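Local coordinates for protein putative sodium:solute symporter (PDB 5NV9) that couples the inward sodium gradient to uptake of the sialic acid N-acetylneuraminic acid across the bacterial inner membrane, moving two sodium ions with each sugar, at residues L91-Y94 / F95-F99; Y111-R115 / F116-S120; T273-T276 / N277-V281. All coordinates share one frame; numbering follows the deposited sequence.

Contact 1 of 3, residues L91-Y94 / F95-F99; sequences LVFY and FYIPF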
loop_
_atom_site.group_PDB
_atom_site.type_symbol
_atom_site.label_atom_id
_atom_site.label_comp_id
_atom_site.label_asym_id
_atom_site.label_seq_id
_atom_site.Cartn_x
_atom_site.Cartn_y
_atom_site.Cartn_z
ATOM N N LEU A 91 -17.768 -6.680 4.697
ATOM C CA LEU A 91 -17.346 -8.011 5.119
ATOM C C LEU A 91 -16.184 -7.910 6.135
ATOM O O LEU A 91 -16.121 -8.679 7.120
ATOM C CB LEU A 91 -16.901 -8.806 3.895
ATOM C CG LEU A 91 -17.954 -9.076 2.794
ATOM C CD1 LEU A 91 -19.132 -9.768 3.440
ATOM C CD2 LEU A 91 -18.416 -7.836 2.018
ATOM N N VAL A 92 -15.263 -6.949 5.917
ATOM C CA VAL A 92 -14.159 -6.751 6.849
ATOM C C VAL A 92 -14.717 -6.285 8.195
ATOM O O VAL A 92 -14.331 -6.782 9.260
ATOM C CB VAL A 92 -13.182 -5.696 6.334
ATOM C CG1 VAL A 92 -12.101 -5.408 7.388
ATOM C CG2 VAL A 92 -12.630 -6.120 4.968
ATOM N N PHE A 93 -15.606 -5.296 8.135
ATOM C CA PHE A 93 -16.265 -4.744 9.321
ATOM C C PHE A 93 -17.005 -5.796 10.138
ATOM O O PHE A 93 -16.849 -5.855 11.342
ATOM C CB PHE A 93 -17.209 -3.593 8.927
ATOM C CG PHE A 93 -17.782 -2.859 10.094
ATOM C CD1 PHE A 93 -16.977 -2.020 10.851
ATOM C CD2 PHE A 93 -19.117 -3.026 10.443
ATOM C CE1 PHE A 93 -17.483 -1.330 11.942
ATOM C CE2 PHE A 93 -19.662 -2.332 11.529
ATOM C CZ PHE A 93 -18.832 -1.495 12.297
ATOM N N TYR A 94 -17.839 -6.592 9.500
ATOM C CA TYR A 94 -18.656 -7.529 10.208
ATOM C C TYR A 94 -17.917 -8.760 10.676
ATOM O O TYR A 94 -18.192 -9.233 11.764
ATOM C CB TYR A 94 -19.879 -7.921 9.370
ATOM C CG TYR A 94 -20.851 -6.772 9.275
ATOM C CD1 TYR A 94 -21.342 -6.151 10.451
ATOM C CD2 TYR A 94 -21.295 -6.290 8.037
ATOM C CE1 TYR A 94 -22.215 -5.073 10.391
ATOM C CE2 TYR A 94 -22.176 -5.211 7.964
ATOM C CZ TYR A 94 -22.639 -4.617 9.144
ATOM O OH TYR A 94 -23.501 -3.535 9.100
ATOM N N PHE A 95 -16.958 -9.276 9.905
ATOM C CA PHE A 95 -16.377 -10.580 10.261
ATOM C C PHE A 95 -14.995 -10.497 10.868
ATOM O O PHE A 95 -14.652 -11.408 11.633
ATOM C CB PHE A 95 -16.387 -11.506 9.063
ATOM C CG PHE A 95 -17.767 -11.836 8.593
ATOM C CD1 PHE A 95 -18.640 -12.519 9.417
ATOM C CD2 PHE A 95 -18.200 -11.475 7.329
ATOM C CE1 PHE A 95 -19.937 -12.810 9.000
ATOM C CE2 PHE A 95 -19.471 -11.797 6.891
ATOM C CZ PHE A 95 -20.351 -12.448 7.740
ATOM N N TYR A 96 -14.195 -9.461 10.528
ATOM C CA TYR A 96 -12.753 -9.433 10.924
ATOM C C TYR A 96 -12.535 -8.481 12.074
ATOM O O TYR A 96 -12.022 -8.864 13.094
ATOM C CB TYR A 96 -11.853 -9.065 9.740
ATOM C CG TYR A 96 -11.690 -10.138 8.641
ATOM C CD1 TYR A 96 -12.672 -10.386 7.720
ATOM C CD2 TYR A 96 -10.498 -10.861 8.531
ATOM C CE1 TYR A 96 -12.535 -11.370 6.718
ATOM C CE2 TYR A 96 -10.307 -11.821 7.526
ATOM C CZ TYR A 96 -11.340 -12.093 6.642
ATOM O OH TYR A 96 -11.099 -13.055 5.688
ATOM N N ILE A 97 -12.979 -7.223 11.915
ATOM C CA ILE A 97 -12.676 -6.119 12.891
ATOM C C ILE A 97 -13.050 -6.399 14.372
ATOM O O ILE A 97 -12.207 -6.131 15.283
ATOM C CB ILE A 97 -13.178 -4.753 12.387
ATOM C CG1 ILE A 97 -12.192 -4.264 11.316
ATOM C CG2 ILE A 97 -13.341 -3.753 13.518
ATOM C CD1 ILE A 97 -12.648 -3.036 10.540
ATOM N N PRO A 98 -14.172 -7.083 14.605
ATOM C CA PRO A 98 -14.478 -7.462 16.005
ATOM C C PRO A 98 -13.432 -8.330 16.685
ATOM O O PRO A 98 -13.162 -8.120 17.873
ATOM C CB PRO A 98 -15.843 -8.168 15.904
ATOM C CG PRO A 98 -16.442 -7.655 14.632
ATOM C CD PRO A 98 -15.270 -7.462 13.690
ATOM N N PHE A 99 -12.810 -9.260 15.956
ATOM C CA PHE A 99 -11.728 -10.067 16.555
ATOM C C PHE A 99 -10.526 -9.233 16.865
ATOM O O PHE A 99 -9.971 -9.312 17.970
ATOM C CB PHE A 99 -11.334 -11.250 15.664
ATOM C CG PHE A 99 -12.370 -12.345 15.671
ATOM C CD1 PHE A 99 -13.441 -12.301 14.824
ATOM C CD2 PHE A 99 -12.260 -13.415 16.560
ATOM C CE1 PHE A 99 -14.393 -13.284 14.870
ATOM C CE2 PHE A 99 -13.214 -14.403 16.589
ATOM C CZ PHE A 99 -14.290 -14.329 15.749
#
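V92 lays its CG1 methyl against the end of I97, with CD1 of I97 4.0 Å from CG1 of V92, and the two side chains cross at a slant. CG1 stands anti to the backbone N of V92 (chi1 175°), which sends that methyl forward along the helix to the isoleucine; CD1 of I97 also comes near F93, approaching its ring obliquely and at longer range.

One residue back from V92, L91 runs alongside F95 and points the same way, CD1 of L91 meeting CE2 of F95 at 4.0 Å on the surface of the helix. CB of Y94 rests over one face of the F95 ring. Y96 presents the edge of its ring to the carbonyl oxygen of L91, which lies near the ring plane, 3.9 Å from CD1 of Y96.

The backbone explains the spacing. F95 N bonds to L91 O in the ordinary i to i+4 way, but V92 O is gripped twice, by Y96 N and by I97 N, both at 3.0 Å. The bond from I97 N is the straighter (167° at the hydrogen) and closes a wider, pi-type turn. P98 then has no N-H to give, and its CD packs 3.3 Å from F93 O; F99 N bonds to Y96 O, three residues back, and not to F95 O, and the helix kinks here. Proline is a familiar source of kinks in transmembrane helices; here a pi-type turn stands directly before it.

The pi-type turn falls at the end of the transmembrane part, and the kink follows on the cytoplasmic side. F93 and I97 face helix 267-301, Y96 lies on helix 415-427 and touches T252 of helix 236-253, and F95 meets F427 edge-to-face.

Contact 2 of 3, residues Y111-R115 / F116-S120; sequences YLEAR and FDVRS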
loop_
_atom_site.group_PDB
_atom_site.type_symbol
_atom_site.label_atom_id
_atom_site.label_comp_id
_atom_site.label_asym_id
_atom_site.label_seq_id
_atom_site.Cartn_x
_atom_site.Cartn_y
_atom_site.Cartn_z
ATOM N N TYR A 111 -3.960 -12.565 16.090
ATOM C CA TYR A 111 -5.183 -13.321 15.841
ATOM C C TYR A 111 -4.861 -14.809 15.477
ATOM O O TYR A 111 -5.552 -15.722 15.950
ATOM C CB TYR A 111 -6.046 -12.666 14.744
ATOM C CG TYR A 111 -7.099 -13.586 14.230
ATOM C CD1 TYR A 111 -8.266 -13.771 14.947
ATOM C CD2 TYR A 111 -6.897 -14.346 13.040
ATOM C CE1 TYR A 111 -9.230 -14.673 14.513
ATOM C CE2 TYR A 111 -7.838 -15.258 12.615
ATOM C CZ TYR A 111 -9.004 -15.421 13.345
ATOM O OH TYR A 111 -9.979 -16.298 12.912
ATOM N N LEU A 112 -3.835 -15.014 14.624
ATOM C CA LEU A 112 -3.475 -16.334 14.138
ATOM C C LEU A 112 -2.975 -17.266 15.249
ATOM O O LEU A 112 -3.255 -18.465 15.190
ATOM C CB LEU A 112 -2.461 -16.285 12.998
ATOM C CG LEU A 112 -2.868 -15.563 11.686
ATOM C CD1 LEU A 112 -1.703 -15.524 10.711
ATOM C CD2 LEU A 112 -4.114 -16.159 11.042
ATOM N N GLU A 113 -2.289 -16.732 16.256
ATOM C CA GLU A 113 -1.927 -17.535 17.397
ATOM C C GLU A 113 -3.169 -17.818 18.218
ATOM O O GLU A 113 -3.381 -18.967 18.614
ATOM C CB GLU A 113 -0.828 -16.932 18.263
ATOM C CG GLU A 113 -0.591 -17.729 19.532
ATOM C CD GLU A 113 0.802 -17.602 20.108
ATOM O OE1 GLU A 113 1.544 -16.639 19.819
ATOM O OE2 GLU A 113 1.181 -18.533 20.845
ATOM N N ALA A 114 -4.004 -16.828 18.468
ATOM C CA ALA A 114 -5.261 -17.073 19.185
ATOM C C ALA A 114 -6.182 -18.100 18.522
ATOM O O ALA A 114 -6.828 -18.861 19.204
ATOM C CB ALA A 114 -6.023 -15.772 19.382
ATOM N N ARG A 115 -6.256 -18.107 17.183
ATOM C CA ARG A 115 -7.150 -18.980 16.424
ATOM C C ARG A 115 -6.521 -20.347 16.189
ATOM O O ARG A 115 -7.234 -21.367 16.203
ATOM C CB ARG A 115 -7.454 -18.315 15.055
ATOM C CG ARG A 115 -8.272 -19.134 14.090
ATOM C CD ARG A 115 -9.641 -19.465 14.712
ATOM N NE ARG A 115 -10.423 -20.253 13.799
ATOM C CZ ARG A 115 -10.332 -21.567 13.680
ATOM N NH1 ARG A 115 -9.515 -22.239 14.462
ATOM N NH2 ARG A 115 -11.065 -22.206 12.780
ATOM N N PHE A 116 -5.202 -20.340 15.918
ATOM C CA PHE A 116 -4.431 -21.486 15.516
ATOM C C PHE A 116 -3.272 -21.722 16.480
ATOM O O PHE A 116 -3.478 -22.136 17.665
ATOM C CB PHE A 116 -3.939 -21.304 14.053
ATOM C CG PHE A 116 -5.056 -21.299 13.035
ATOM C CD1 PHE A 116 -6.025 -22.285 13.042
ATOM C CD2 PHE A 116 -5.117 -20.307 12.038
ATOM C CE1 PHE A 116 -7.061 -22.279 12.101
ATOM C CE2 PHE A 116 -6.110 -20.320 11.094
ATOM C CZ PHE A 116 -7.101 -21.296 11.129
ATOM N N ASP A 117 -2.057 -21.446 16.061
ATOM C CA ASP A 117 -0.967 -21.423 17.061
ATOM C C ASP A 117 0.153 -20.473 16.593
ATOM O O ASP A 117 -0.041 -19.745 15.617
ATOM C CB ASP A 117 -0.473 -22.840 17.349
ATOM C CG ASP A 117 0.216 -23.465 16.177
ATOM O OD1 ASP A 117 0.417 -22.786 15.163
ATOM O OD2 ASP A 117 0.563 -24.660 16.266
ATOM N N VAL A 118 1.293 -20.491 17.289
ATOM C CA VAL A 118 2.377 -19.611 17.005
ATOM C C VAL A 118 3.024 -19.822 15.635
ATOM O O VAL A 118 3.636 -18.899 15.106
ATOM C CB VAL A 118 3.433 -19.680 18.154
ATOM C CG1 VAL A 118 4.275 -20.944 18.093
ATOM C CG2 VAL A 118 4.290 -18.444 18.175
ATOM N N ARG A 119 2.869 -20.983 15.015
ATOM C CA ARG A 119 3.520 -21.225 13.720
ATOM C C ARG A 119 2.844 -20.397 12.623
ATOM O O ARG A 119 3.492 -19.921 11.689
ATOM C CB ARG A 119 3.570 -22.759 13.375
ATOM C CG ARG A 119 4.371 -23.640 14.356
ATOM C CD ARG A 119 4.165 -25.141 14.104
ATOM N NE ARG A 119 2.785 -25.510 14.420
ATOM C CZ ARG A 119 2.209 -26.686 14.184
ATOM N NH1 ARG A 119 2.891 -27.665 13.620
ATOM N NH2 ARG A 119 0.942 -26.882 14.528
ATOM N N SER A 120 1.536 -20.244 12.705
ATOM C CA SER A 120 0.839 -19.513 11.716
ATOM C C SER A 120 1.114 -18.037 11.957
ATOM O O SER A 120 1.192 -17.271 10.998
ATOM C CB SER A 120 -0.672 -19.740 11.834
ATOM O OG SER A 120 -1.079 -20.977 11.258
HETATM O O HOH W 1 1.088 -21.636 20.039
#
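R115 folds back against the ring of F116, its neighbour in sequence. CB sits over a face of the Y111 ring, toward the rim. CG is anti to the backbone N (chi1 175°) and stands above the centre of the F116 ring, 3.7 Å from the centroid, a CH-pi contact almost on the ring normal. A bend at chi2 then carries the guanidinium past the rim of the ring, where CE1 of F116 meets one of its faces off-centre, 3.4 Å from NH1 of R115; the two planes are 41° apart. The guanidinium is held from outside, NE by G425 O and NH1 by A431 O.

F116 N still bonds to L112 O (2.8 Å), after which F116 leaves helical geometry. E113 lies alongside V118; a water links its OE2 to V118 N, while OE1 forms salt bridges with R121 and R362. D117 N-caps the next helix: its OD1 takes R119 N from above the carboxylate plane at 3.0 Å, and its OD2 takes NE and NH2 of R119 side-on in a salt bridge.

This is a tight corner between two helices, with an Asp N-cap on the second, joining cytoplasmic helix 110-115 to transmembrane helix 118-151 of the LeuT fold.

Contact 3 of 3, residues T273-T276 / N277-V281; sequences TLIT and NAKLV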
loop_
_atom_site.group_PDB
_atom_site.type_symbol
_atom_site.label_atom_id
_atom_site.label_comp_id
_atom_site.label_asym_id
_atom_site.label_seq_id
_atom_site.Cartn_x
_atom_site.Cartn_y
_atom_site.Cartn_z
ATOM N N THR A 273 -13.825 5.229 9.927
ATOM C CA THR A 273 -12.581 4.937 9.230
ATOM C C THR A 273 -12.884 4.252 7.867
ATOM O O THR A 273 -12.370 4.673 6.806
ATOM C CB THR A 273 -11.653 4.017 10.085
ATOM O OG1 THR A 273 -11.345 4.621 11.330
ATOM C CG2 THR A 273 -10.355 3.632 9.365
ATOM N N LEU A 274 -13.689 3.191 7.870
ATOM C CA LEU A 274 -13.941 2.486 6.594
ATOM C C LEU A 274 -14.740 3.353 5.687
ATOM O O LEU A 274 -14.501 3.341 4.472
ATOM C CB LEU A 274 -14.605 1.109 6.744
ATOM C CG LEU A 274 -13.929 0.114 7.702
ATOM C CD1 LEU A 274 -14.695 -1.213 7.900
ATOM C CD2 LEU A 274 -12.557 -0.246 7.222
ATOM N N ILE A 275 -15.666 4.147 6.234
ATOM C CA ILE A 275 -16.530 4.973 5.352
ATOM C C ILE A 275 -15.735 6.096 4.648
ATOM O O ILE A 275 -15.865 6.311 3.430
ATOM C CB ILE A 275 -17.707 5.558 6.113
ATOM C CG1 ILE A 275 -18.692 4.429 6.394
ATOM C CG2 ILE A 275 -18.420 6.669 5.325
ATOM C CD1 ILE A 275 -19.530 4.665 7.621
ATOM N N THR A 276 -14.860 6.743 5.412
ATOM C CA THR A 276 -14.030 7.790 4.866
ATOM C C THR A 276 -13.072 7.258 3.766
ATOM O O THR A 276 -12.818 7.928 2.742
ATOM C CB THR A 276 -13.190 8.414 5.975
ATOM O OG1 THR A 276 -14.053 8.933 6.981
ATOM C CG2 THR A 276 -12.367 9.523 5.431
ATOM N N ASN A 277 -12.463 6.107 4.038
ATOM C CA ASN A 277 -11.601 5.475 3.084
ATOM C C ASN A 277 -12.402 5.122 1.824
ATOM O O ASN A 277 -11.958 5.448 0.719
ATOM C CB ASN A 277 -10.926 4.241 3.673
ATOM C CG ASN A 277 -10.176 3.459 2.629
ATOM O OD1 ASN A 277 -9.107 3.869 2.217
ATOM N ND2 ASN A 277 -10.775 2.329 2.146
ATOM N N ALA A 278 -13.568 4.497 1.972
ATOM C CA ALA A 278 -14.441 4.246 0.810
ATOM C C ALA A 278 -14.786 5.447 -0.077
ATOM O O ALA A 278 -14.719 5.353 -1.298
ATOM C CB ALA A 278 -15.689 3.538 1.221
ATOM N N LYS A 279 -15.118 6.576 0.524
ATOM C CA LYS A 279 -15.367 7.802 -0.227
ATOM C C LYS A 279 -14.170 8.218 -1.082
ATOM O O LYS A 279 -14.345 8.499 -2.264
ATOM C CB LYS A 279 -15.723 8.908 0.717
ATOM C CG LYS A 279 -17.096 8.684 1.342
ATOM C CD LYS A 279 -17.293 9.604 2.532
ATOM C CE LYS A 279 -18.740 9.617 2.972
ATOM N NZ LYS A 279 -18.943 10.830 3.806
ATOM N N LEU A 280 -12.963 8.158 -0.503
ATOM C CA LEU A 280 -11.741 8.518 -1.226
ATOM C C LEU A 280 -11.428 7.581 -2.389
ATOM O O LEU A 280 -11.031 8.038 -3.477
ATOM C CB LEU A 280 -10.534 8.621 -0.267
ATOM C CG LEU A 280 -10.590 9.842 0.650
ATOM C CD1 LEU A 280 -9.630 9.711 1.848
ATOM C CD2 LEU A 280 -10.241 11.093 -0.161
ATOM N N VAL A 281 -11.626 6.261 -2.175
ATOM C CA VAL A 281 -11.329 5.275 -3.156
ATOM C C VAL A 281 -12.367 5.358 -4.295
ATOM O O VAL A 281 -12.068 5.054 -5.452
ATOM C CB VAL A 281 -11.256 3.869 -2.506
ATOM C CG1 VAL A 281 -11.098 2.806 -3.563
ATOM C CG2 VAL A 281 -10.090 3.800 -1.530
HETATM O O HOH W 2 -16.692 9.973 5.984
#
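I275 and K279 are in van der Waals contact, CG2 of I275 and CE of K279 3.8 Å apart. They sit one turn apart on the surface of the helix, side by side and pointing the same way. The lysine chain runs extended, and its CG lies 3.4 Å from I275 O, the aliphatic chain passing beside that carbonyl. L280 does something similar for T276 O, with its CG 3.6 Å from that oxygen, and CB of A278 lies 3.5 Å from both L274 O and I275 O.

Polar side-chain links are few. OG1 of T276 is anti to the carbonyl carbon (chi1 -59°), turned back along the helix, where it bonds to R272 O. The same OG1 receives a hydrogen bond from a water, which in turn accepts a weak one from NZ of K279, bridging the two residues at the surface.

All of this belongs to a transmembrane helix of the LeuT fold, 267-301, one face of which reaches the sialic acid pocket: V281 touches the bound sugar, and N277, one turn earlier, has its side chain about 6 Å from it.

The backbone bonds are regular i to i+4 throughout. N277 N, A278 N, K279 N and L280 N bond to T273 O, L274 O, I275 O and T276 O in turn. The bond from A278 N is 2.9 Å and nearly straight at the hydrogen (170°), whereas the one from L280 N stretches to 3.3 Å.

Packing on other helices involves the inner face. N277 lies against V54 and F55 of helix 47-58 and L89 of helix 89-102, A278 also touches L89, and V281 meets F55 and Q82, both of the sugar pocket.

How the contacts relate
Contacts 1, 2 and 3 follow one another along the chain, each closing before the next opens. Contact 1 lies on helix 89-102, and contact 2 runs from helix 110-115 into helix 118-151; their centres are 17 Å apart, and they meet where CD2 of F99 packs 3.9 Å from CE1 of Y111. Contact 1 also leans on contact 3, 16 Å away between centres, through CB of F93 and CD1 of L274 at 3.6 Å. Contacts 2 and 3 do not touch, their centres being 30 Å apart. Contact 1 therefore stands in the middle of a packed path from the cytoplasmic corner at 111-120 to helix 267-301, which lines the sialic acid pocket at V281.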